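Local coordinates for exopolyphosphatase-related protein (Archaeoglobus fulgidus, PDB 3LLV) that carries, in this fragment, a Rossmann-type TrkA-N domain that probably binds NAD(P), within a longer protein that may bind nucleic acids, at residues A[55-60]-A[81-86]. Sequence-based numbering, arbitrary orientation.
Sequences ADPTDE and DEFNLK
The ring of F83 reaches from helix 81-94 to the loop 55-60 and meets it through P57 and T58. CG2 of T58 comes obliquely against the ring, 3.6 Å from F83 CE1, while the pyrrolidine of P57 touches the other side of the ring's far end, CG lying 3.9 Å from F83 CE2. Both side chains cross the phenylalanine at about a right angle. F83 extends this far because its CG is anti to the backbone N (chi1 -161°), which carries the ring out from the helix; a long, flat apolar side chain suits a place where the helix must reach the proline ring and the threonine methyl.

T58 serves two purposes. Its chi1 of 73° folds OG1 back over its own backbone toward D56, which turns CG2 to the helix. There the methyl also packs 3.9 Å from CB of K86, whose side chain starts out beside it in the same direction, while the rest of the lysine chain, bent at its last torsion, carries NZ off from the loop. OG1 donates to D56 OD1 at 2.9 Å, and T58 N gives the same oxygen a nearly straight bond of 3.0 Å, closing an Asx turn. Both donors arrive from one face of the carboxylate, above its plane, and two bonds on one oxygen restrain how the group can turn. Aspartate is short enough to make this closure, and P57, with its restricted phi, suits the second position of the type I turn from D56 to D59, which the bond from D59 N to D56 O completes.

This surface contact joins the loop following strand 51-54, at one edge of the parallel Rossmann sheet, to the first turns of helix 81-94, which follows strand 73-76. P57 and T58 also touch I87 farther along that helix, and D59, at the N-cap of helix 60-65, accepts weak bonds from S61 N and F62 N through OD1.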
loop_
_atom_site.group_PDB
_atom_site.type_symbol
_atom_site.label_atom_id
_atom_site.label_comp_id
_atom_site.label_asym_id
_atom_site.label_seq_id
_atom_site.Cartn_x
_atom_site.Cartn_y
_atom_site.Cartn_z
ATOM N N ALA A 55 -11.052 7.685 -0.279
ATOM C CA ALA A 55 -11.397 7.119 -1.568
ATOM C C ALA A 55 -11.610 5.619 -1.423
ATOM O O ALA A 55 -11.069 4.996 -0.507
ATOM C CB ALA A 55 -10.283 7.375 -2.567
ATOM N N ASP A 56 -12.422 5.063 -2.316
ATOM C CA ASP A 56 -12.576 3.620 -2.419
ATOM C C ASP A 56 -11.487 3.106 -3.359
ATOM O O ASP A 56 -11.551 3.387 -4.548
ATOM C CB ASP A 56 -13.966 3.296 -2.962
ATOM C CG ASP A 56 -14.211 1.790 -3.121
ATOM O OD1 ASP A 56 -13.267 0.982 -3.013
ATOM O OD2 ASP A 56 -15.383 1.419 -3.357
ATOM N N PRO A 57 -10.481 2.349 -2.839
ATOM C CA PRO A 57 -9.355 1.940 -3.676
ATOM C C PRO A 57 -9.669 0.812 -4.673
ATOM O O PRO A 57 -8.774 0.310 -5.362
ATOM C CB PRO A 57 -8.282 1.520 -2.655
ATOM C CG PRO A 57 -9.070 1.002 -1.497
ATOM C CD PRO A 57 -10.317 1.893 -1.439
ATOM N N THR A 58 -10.943 0.428 -4.758
ATOM C CA THR A 58 -11.376 -0.441 -5.852
ATOM C C THR A 58 -12.073 0.379 -6.956
ATOM O O THR A 58 -12.506 -0.155 -7.964
ATOM C CB THR A 58 -12.254 -1.624 -5.353
ATOM O OG1 THR A 58 -13.544 -1.143 -4.971
ATOM C CG2 THR A 58 -11.621 -2.317 -4.182
ATOM N N ASP A 59 -12.103 1.692 -6.787
ATOM C CA ASP A 59 -12.740 2.596 -7.734
ATOM C C ASP A 59 -11.734 2.983 -8.828
ATOM O O ASP A 59 -10.818 3.740 -8.581
ATOM C CB ASP A 59 -13.306 3.801 -6.930
ATOM C CG ASP A 59 -13.841 4.947 -7.791
ATOM O OD1 ASP A 59 -13.957 4.822 -9.033
ATOM O OD2 ASP A 59 -14.180 5.999 -7.190
ATOM N N GLU A 60 -11.904 2.427 -10.028
ATOM C CA GLU A 60 -11.018 2.745 -11.150
ATOM C C GLU A 60 -10.971 4.240 -11.474
ATOM O O GLU A 60 -9.928 4.757 -11.881
ATOM C CB GLU A 60 -11.426 1.961 -12.400
ATOM C CG GLU A 60 -11.107 0.490 -12.307
ATOM C CD GLU A 60 -11.507 -0.282 -13.552
ATOM O OE1 GLU A 60 -11.416 0.264 -14.674
ATOM O OE2 GLU A 60 -11.870 -1.470 -13.412
ATOM N N ASP A 81 -6.791 -9.838 2.410
ATOM C CA ASP A 81 -6.348 -10.365 1.103
ATOM C C ASP A 81 -7.375 -10.157 0.002
ATOM O O ASP A 81 -7.036 -9.700 -1.091
ATOM C CB ASP A 81 -5.991 -11.858 1.186
ATOM C CG ASP A 81 -4.686 -12.116 1.916
ATOM O OD1 ASP A 81 -3.953 -11.139 2.187
ATOM O OD2 ASP A 81 -4.373 -13.307 2.224
ATOM N N GLU A 82 -8.632 -10.485 0.268
ATOM C CA GLU A 82 -9.620 -10.415 -0.813
ATOM C C GLU A 82 -9.806 -8.977 -1.288
ATOM O O GLU A 82 -9.886 -8.727 -2.495
ATOM C CB GLU A 82 -10.930 -11.092 -0.421
ATOM C CG GLU A 82 -10.801 -12.646 -0.368
ATOM C CD GLU A 82 -10.126 -13.249 -1.619
ATOM O OE1 GLU A 82 -10.558 -12.933 -2.761
ATOM O OE2 GLU A 82 -9.170 -14.054 -1.457
ATOM N N PHE A 83 -9.785 -8.045 -0.343
ATOM C CA PHE A 83 -9.874 -6.632 -0.665
ATOM C C PHE A 83 -8.660 -6.134 -1.430
ATOM O O PHE A 83 -8.798 -5.401 -2.425
ATOM C CB PHE A 83 -10.125 -5.775 0.595
ATOM C CG PHE A 83 -10.664 -4.405 0.299
ATOM C CD1 PHE A 83 -11.828 -4.244 -0.462
ATOM C CD2 PHE A 83 -10.035 -3.271 0.807
ATOM C CE1 PHE A 83 -12.326 -2.978 -0.729
ATOM C CE2 PHE A 83 -10.540 -1.989 0.543
ATOM C CZ PHE A 83 -11.678 -1.849 -0.222
ATOM N N ASN A 84 -7.472 -6.567 -1.005
ATOM C CA ASN A 84 -6.236 -6.164 -1.673
ATOM C C ASN A 84 -6.195 -6.653 -3.127
ATOM O O ASN A 84 -5.671 -5.970 -3.993
ATOM C CB ASN A 84 -5.008 -6.694 -0.906
ATOM C CG ASN A 84 -4.732 -5.914 0.364
ATOM O OD1 ASN A 84 -5.468 -4.992 0.733
ATOM N ND2 ASN A 84 -3.669 -6.302 1.060
ATOM N N LEU A 85 -6.778 -7.823 -3.394
ATOM C CA LEU A 85 -6.766 -8.364 -4.748
ATOM C C LEU A 85 -7.674 -7.497 -5.619
ATOM O O LEU A 85 -7.326 -7.151 -6.760
ATOM C CB LEU A 85 -7.189 -9.849 -4.751
ATOM C CG LEU A 85 -7.085 -10.565 -6.083
ATOM C CD1 LEU A 85 -5.607 -10.654 -6.533
ATOM C CD2 LEU A 85 -7.645 -11.967 -5.959
ATOM N N LYS A 86 -8.824 -7.109 -5.058
ATOM C CA LYS A 86 -9.743 -6.218 -5.758
ATOM C C LYS A 86 -9.090 -4.874 -6.046
ATOM O O LYS A 86 -9.268 -4.312 -7.153
ATOM C CB LYS A 86 -11.020 -6.044 -4.952
ATOM C CG LYS A 86 -11.962 -7.217 -5.058
ATOM C CD LYS A 86 -13.166 -6.987 -4.154
ATOM C CE LYS A 86 -14.362 -7.818 -4.584
ATOM N NZ LYS A 86 -14.059 -9.276 -4.600
#